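Local coordinates for protein beta-L-arabinobiosidase (Bacteroides thetaiotaomicron, PDB 5MQR) that probably hydrolyses glycosidic bonds in plant pectin as a beta-L-arabinobiosidase, and may also have exo-alpha-sialidase activity, at residues S103-M108 against A147-R152; I121-Y126 against G199-I204. One frame throughout, in Å; residues are numbered along the deposited sequence.

Contact 1: S103-M108 against A147-R152; sequences SQTFLM and AIMHQR. With EDO (1,2-ethanediol), chain H.
S103 OG has two partners. It accepts a nearly straight bond from the backbone N of M149, at 3.0 Å and 172°, and it is hydrogen-bonded to OD1 of D94. OG stands anti to the backbone N of S103 (chi1 -172°), which turns it onto the 147-152 backbone. A water ties the same two backbones by donating to O of S103 and to O of A147. Further on, T105 OG1 takes a bond of 3.2 Å from Q151 NE2. The two side chains come from opposite directions, and OG1 is tilted out of the amide plane, by 30°. The selenomethionine side chain of M149 runs across T105 at about a right angle. Its SE lies 3.2 Å from T105 OG1. Q151 OE1 accepts from N of N168. A leucine in place of Q151 has no amide, so T105 OG1 and N of N168 would probably be left without their mate. H150 NE2 gives O1 of a 1,2-ethanediol, probably from the crystallisation liquor, a bond of 3.1 Å; R152 NH1 adds a weak one. Side-chain and water bonds thus join 103-105 to 147-151 without direct backbone pairing, consistent with two separate sheets.

Contact 2: I121-Y126 against G199-I204; sequences IVFPPY and GPIYFI
The methyl end of I201 is the bump of this contact. It enters a shallow hollow formed by F123, P124 and the backbone O of V122. The I201 chain is extended at its second torsion (chi2 167°), which carries CD1 away from the 199-204 backbone. Ahead of the methyl lies the P124 ring, and the two side chains meet tip to tip, with CD1 of I201 3.7 Å from CD of P124. Beside the methyl is F123, whose CD1 is 4.2 Å from CD1 of I201; the methyl sits at the edge of that ring, near its plane. V122 O is also beside it, 4.2 Å from I201 CD1. That oxygen accepts a bond from R190, which also bonds to O of G199. Y217 touches both P124 and I201.

A second meeting lies further along both segments. Y126 and F203 reach for each other from opposite directions. CZ of F203 comes 3.7 Å from OH of Y126 and 3.9 Å from CE2 of Y126. CZ of Y126 lies at the edge of the F203 ring, in its plane. The ring planes stand at 83° and the centroids are 5.9 Å apart, an oblique pair that is neither a stack nor edge-to-face. Y126 has CG anti to its backbone N (chi1 -173°), which carries the ring across toward F203. Its OH is tied to the backbone N of D216. The ring of Y169 also meets that of Y126.

At the start of the first segment, V122 and F123 both face T105 in a classic beta bulge. Outermost strand 120-123 and the loop after it pack against the region of strand 202-206, consistent with the boundary between neighbouring beta-propeller blades.

Contacts 1 and 2 lie side by side, with centres about 10 Å apart, in the N-terminal beta propeller. Their segments alternate along the chain: 103-108, 121-126, 147-152, 199-204. The first two lie at or beside strands 104-110 and 120-123, neighbours in one four-stranded antiparallel sheet, where N of V122 probably bonds to O of T105 at 2.9 Å. The last two lie at or beside 148-157 and 202-206, the outermost strands of the next sheet. N of A147 probably bonds to O of Y126 at 2.8 Å. Contact 1 rests mainly on hydrogen bonds, contact 2 on apolar and aromatic packing; M149 also touches F123, which joins the two. This is consistent with two successive blades meeting along one interface.

Contact 1: S103-M108 against A147-R152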
loop_
_atom_site.group_PDB
_atom_site.type_symbol
_atom_site.label_atom_id
_atom_site.label_comp_id
_atom_site.label_asym_id
_atom_site.label_seq_id
_atom_site.Cartn_x
_atom_site.Cartn_y
_atom_site.Cartn_z
ATOM N N SER A 103 42.940 16.426 -12.673
ATOM C CA SER A 103 41.565 15.991 -12.753
ATOM C C SER A 103 41.550 14.642 -13.433
ATOM O O SER A 103 42.274 14.437 -14.426
ATOM C CB SER A 103 40.756 17.012 -13.570
ATOM O OG SER A 103 39.360 16.754 -13.531
ATOM N N GLN A 104 40.730 13.732 -12.920
ATOM C CA GLN A 104 40.650 12.386 -13.460
ATOM C C GLN A 104 39.323 11.764 -13.126
ATOM O O GLN A 104 38.556 12.346 -12.357
ATOM C CB GLN A 104 41.761 11.515 -12.891
ATOM C CG GLN A 104 41.661 11.300 -11.399
ATOM C CD GLN A 104 42.963 10.849 -10.771
ATOM O OE1 GLN A 104 44.035 10.927 -11.371
ATOM N NE2 GLN A 104 42.868 10.368 -9.537
ATOM N N THR A 105 39.075 10.580 -13.690
ATOM C CA THR A 105 37.843 9.838 -13.477
ATOM C C THR A 105 38.142 8.479 -12.838
ATOM O O THR A 105 39.034 7.769 -13.285
ATOM C CB THR A 105 37.114 9.664 -14.824
ATOM O OG1 THR A 105 36.811 10.963 -15.346
ATOM C CG2 THR A 105 35.802 8.807 -14.690
ATOM N N PHE A 106 37.388 8.161 -11.789
ATOM C CA PHE A 106 37.526 6.932 -10.998
ATOM C C PHE A 106 36.413 5.942 -11.335
ATOM O O PHE A 106 35.318 6.352 -11.742
ATOM C CB PHE A 106 37.415 7.228 -9.513
ATOM C CG PHE A 106 38.650 7.816 -8.888
ATOM C CD1 PHE A 106 39.798 7.046 -8.732
ATOM C CD2 PHE A 106 38.631 9.099 -8.360
ATOM C CE1 PHE A 106 40.931 7.570 -8.093
ATOM C CE2 PHE A 106 39.737 9.621 -7.716
ATOM C CZ PHE A 106 40.895 8.859 -7.579
ATOM N N LEU A 107 36.701 4.655 -11.156
ATOM C CA LEU A 107 35.707 3.579 -11.270
ATOM C C LEU A 107 35.758 2.631 -10.069
ATOM O O LEU A 107 36.855 2.251 -9.610
ATOM C CB LEU A 107 35.940 2.744 -12.521
ATOM C CG LEU A 107 34.919 1.659 -12.864
ATOM C CD1 LEU A 107 33.634 2.295 -13.394
ATOM C CD2 LEU A 107 35.499 0.690 -13.870
HETATM N N MSE A 108 34.577 2.214 -9.621
HETATM C CA MSE A 108 34.399 1.253 -8.540
HETATM C C MSE A 108 33.295 0.302 -8.906
HETATM O O MSE A 108 32.343 0.671 -9.596
HETATM C CB MSE A 108 33.809 1.940 -7.315
HETATM C CG MSE A 108 34.707 2.962 -6.688
HETATM SE SE MSE A 108 33.624 4.041 -5.466
HETATM C CE MSE A 108 33.852 2.903 -3.881
ATOM N N ALA A 147 44.501 18.864 -18.082
ATOM C CA ALA A 147 43.107 19.113 -18.452
ATOM C C ALA A 147 42.156 18.894 -17.288
ATOM O O ALA A 147 42.519 18.284 -16.280
ATOM C CB ALA A 147 42.704 18.211 -19.612
ATOM N N ILE A 148 40.935 19.382 -17.461
ATOM C CA ILE A 148 39.842 19.159 -16.541
ATOM C C ILE A 148 38.894 18.167 -17.192
ATOM O O ILE A 148 38.552 18.307 -18.357
ATOM C CB ILE A 148 39.077 20.466 -16.217
ATOM C CG1 ILE A 148 40.022 21.523 -15.614
ATOM C CG2 ILE A 148 37.888 20.208 -15.286
ATOM C CD1 ILE A 148 40.686 21.146 -14.302
HETATM N N MSE A 149 38.460 17.175 -16.412
HETATM C CA MSE A 149 37.500 16.174 -16.862
HETATM C C MSE A 149 36.130 16.644 -16.490
HETATM O O MSE A 149 35.938 17.301 -15.465
HETATM C CB MSE A 149 37.769 14.751 -16.311
HETATM C CG MSE A 149 39.126 14.260 -16.808
HETATM SE SE MSE A 149 39.252 12.301 -16.904
HETATM C CE MSE A 149 38.194 12.060 -18.565
ATOM N N HIS A 150 35.175 16.318 -17.358
ATOM C CA HIS A 150 33.780 16.647 -17.164
ATOM C C HIS A 150 32.940 15.808 -18.121
ATOM O O HIS A 150 33.158 15.882 -19.330
ATOM C CB HIS A 150 33.516 18.125 -17.446
ATOM C CG HIS A 150 32.140 18.548 -17.048
ATOM N ND1 HIS A 150 31.074 18.540 -17.924
ATOM C CD2 HIS A 150 31.637 18.914 -15.846
ATOM C CE1 HIS A 150 29.985 18.927 -17.286
ATOM N NE2 HIS A 150 30.303 19.169 -16.026
ATOM N N GLN A 151 32.032 15.016 -17.565
ATOM C CA GLN A 151 31.139 14.097 -18.294
ATOM C C GLN A 151 29.757 14.227 -17.735
ATOM O O GLN A 151 29.622 14.244 -16.510
ATOM C CB GLN A 151 31.411 12.622 -17.929
ATOM C CG GLN A 151 32.670 12.042 -18.370
ATOM C CD GLN A 151 33.814 12.289 -17.438
ATOM O OE1 GLN A 151 34.705 13.021 -17.785
ATOM N NE2 GLN A 151 33.816 11.653 -16.277
ATOM N N ARG A 152 28.741 14.174 -18.585
ATOM C CA ARG A 152 27.351 14.005 -18.118
ATOM C C ARG A 152 26.834 12.597 -18.365
ATOM O O ARG A 152 25.686 12.300 -17.996
ATOM C CB ARG A 152 26.434 15.007 -18.816
ATOM C CG ARG A 152 26.829 16.458 -18.644
ATOM C CD ARG A 152 26.645 16.895 -17.206
ATOM N NE ARG A 152 26.401 18.330 -17.138
ATOM C CZ ARG A 152 26.599 19.102 -16.064
ATOM N NH1 ARG A 152 27.006 18.587 -14.888
ATOM N NH2 ARG A 152 26.349 20.418 -16.163
HETATM C C1 EDO H . 28.953 22.046 -14.647
HETATM O O1 EDO H . 29.180 20.908 -13.782
HETATM C C2 EDO H . 27.805 22.937 -14.149
HETATM O O2 EDO H . 27.066 23.562 -15.202
HETATM O O HOH W 1 43.168 15.717 -16.839
#

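Contact 2: I121-Y126 against G199-I204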
loop_
_atom_site.group_PDB
_atom_site.type_symbol
_atom_site.label_atom_id
_atom_site.label_comp_id
_atom_site.label_asym_id
_atom_site.label_seq_id
_atom_site.Cartn_x
_atom_site.Cartn_y
_atom_site.Cartn_z
ATOM N N ILE A 121 41.672 4.441 -11.040
ATOM C CA ILE A 121 41.710 5.488 -12.067
ATOM C C ILE A 121 41.389 4.852 -13.424
ATOM O O ILE A 121 42.092 3.939 -13.869
ATOM C CB ILE A 121 43.066 6.226 -12.121
ATOM C CG1 ILE A 121 43.335 6.975 -10.795
ATOM C CG2 ILE A 121 43.103 7.227 -13.277
ATOM C CD1 ILE A 121 44.797 7.287 -10.551
ATOM N N VAL A 122 40.320 5.319 -14.063
ATOM C CA VAL A 122 39.840 4.730 -15.325
ATOM C C VAL A 122 40.132 5.659 -16.517
ATOM O O VAL A 122 40.404 5.182 -17.603
ATOM C CB VAL A 122 38.360 4.268 -15.207
ATOM C CG1 VAL A 122 37.389 5.436 -15.064
ATOM C CG2 VAL A 122 37.975 3.379 -16.372
ATOM N N PHE A 123 40.098 6.973 -16.299
ATOM C CA PHE A 123 40.690 7.938 -17.231
ATOM C C PHE A 123 41.627 8.860 -16.432
ATOM O O PHE A 123 41.169 9.539 -15.526
ATOM C CB PHE A 123 39.613 8.727 -17.960
ATOM C CG PHE A 123 38.710 7.868 -18.814
ATOM C CD1 PHE A 123 39.214 7.188 -19.905
ATOM C CD2 PHE A 123 37.362 7.728 -18.518
ATOM C CE1 PHE A 123 38.410 6.400 -20.695
ATOM C CE2 PHE A 123 36.544 6.933 -19.311
ATOM C CZ PHE A 123 37.076 6.271 -20.402
ATOM N N PRO A 124 42.943 8.850 -16.740
ATOM C CA PRO A 124 43.916 9.567 -15.940
ATOM C C PRO A 124 44.087 11.035 -16.372
ATOM O O PRO A 124 43.545 11.435 -17.409
ATOM C CB PRO A 124 45.218 8.779 -16.215
ATOM C CG PRO A 124 45.089 8.322 -17.611
ATOM C CD PRO A 124 43.607 8.147 -17.868
ATOM N N PRO A 125 44.856 11.825 -15.592
ATOM C CA PRO A 125 45.212 13.200 -15.981
ATOM C C PRO A 125 45.782 13.269 -17.400
ATOM O O PRO A 125 46.569 12.393 -17.793
ATOM C CB PRO A 125 46.287 13.581 -14.962
ATOM C CG PRO A 125 45.982 12.747 -13.762
ATOM C CD PRO A 125 45.462 11.449 -14.301
ATOM N N TYR A 126 45.375 14.294 -18.141
ATOM C CA TYR A 126 45.729 14.455 -19.552
ATOM C C TYR A 126 46.390 15.805 -19.758
ATOM O O TYR A 126 45.928 16.806 -19.240
ATOM C CB TYR A 126 44.464 14.351 -20.400
ATOM C CG TYR A 126 44.676 14.333 -21.900
ATOM C CD1 TYR A 126 44.915 15.525 -22.614
ATOM C CD2 TYR A 126 44.614 13.125 -22.626
ATOM C CE1 TYR A 126 45.119 15.510 -23.992
ATOM C CE2 TYR A 126 44.803 13.106 -24.008
ATOM C CZ TYR A 126 45.064 14.299 -24.686
ATOM O OH TYR A 126 45.239 14.301 -26.039
ATOM N N GLY A 199 40.412 -2.240 -21.362
ATOM C CA GLY A 199 41.040 -2.133 -22.671
ATOM C C GLY A 199 41.740 -0.800 -22.838
ATOM O O GLY A 199 41.724 0.038 -21.921
ATOM N N PRO A 200 42.370 -0.585 -24.012
ATOM C CA PRO A 200 43.072 0.687 -24.155
ATOM C C PRO A 200 42.115 1.868 -24.295
ATOM O O PRO A 200 40.938 1.691 -24.623
ATOM C CB PRO A 200 43.954 0.498 -25.402
ATOM C CG PRO A 200 43.936 -0.977 -25.706
ATOM C CD PRO A 200 42.658 -1.511 -25.127
ATOM N N ILE A 201 42.625 3.052 -23.964
ATOM C CA ILE A 201 41.883 4.284 -24.106
ATOM C C ILE A 201 41.947 4.759 -25.553
ATOM O O ILE A 201 43.018 4.793 -26.148
ATOM C CB ILE A 201 42.422 5.404 -23.189
ATOM C CG1 ILE A 201 42.315 4.976 -21.720
ATOM C CG2 ILE A 201 41.623 6.699 -23.415
ATOM C CD1 ILE A 201 43.095 5.848 -20.771
ATOM N N TYR A 202 40.790 5.116 -26.102
ATOM C CA TYR A 202 40.728 5.773 -27.390
ATOM C C TYR A 202 39.856 7.030 -27.327
ATOM O O TYR A 202 38.987 7.165 -26.464
ATOM C CB TYR A 202 40.155 4.845 -28.457
ATOM C CG TYR A 202 40.885 3.540 -28.652
ATOM C CD1 TYR A 202 40.569 2.414 -27.877
ATOM C CD2 TYR A 202 41.850 3.401 -29.641
ATOM C CE1 TYR A 202 41.229 1.203 -28.063
ATOM C CE2 TYR A 202 42.505 2.199 -29.831
ATOM C CZ TYR A 202 42.190 1.107 -29.041
ATOM O OH TYR A 202 42.840 -0.077 -29.243
ATOM N N PHE A 203 40.099 7.930 -28.270
ATOM C CA PHE A 203 39.203 9.028 -28.530
ATOM C C PHE A 203 38.052 8.575 -29.422
ATOM O O PHE A 203 38.249 7.914 -30.445
ATOM C CB PHE A 203 39.927 10.177 -29.213
ATOM C CG PHE A 203 40.612 11.097 -28.265
ATOM C CD1 PHE A 203 39.932 12.176 -27.726
ATOM C CD2 PHE A 203 41.929 10.881 -27.909
ATOM C CE1 PHE A 203 40.547 13.036 -26.857
ATOM C CE2 PHE A 203 42.564 11.735 -27.033
ATOM C CZ PHE A 203 41.871 12.818 -26.506
ATOM N N ILE A 204 36.854 8.961 -29.017
ATOM C CA ILE A 204 35.651 8.769 -29.803
ATOM C C ILE A 204 35.171 10.095 -30.458
ATOM O O ILE A 204 34.458 10.064 -31.470
ATOM C CB ILE A 204 34.552 8.110 -28.937
ATOM C CG1 ILE A 204 33.402 7.589 -29.809
ATOM C CG2 ILE A 204 34.008 9.069 -27.891
ATOM C CD1 ILE A 204 32.405 6.689 -29.086
#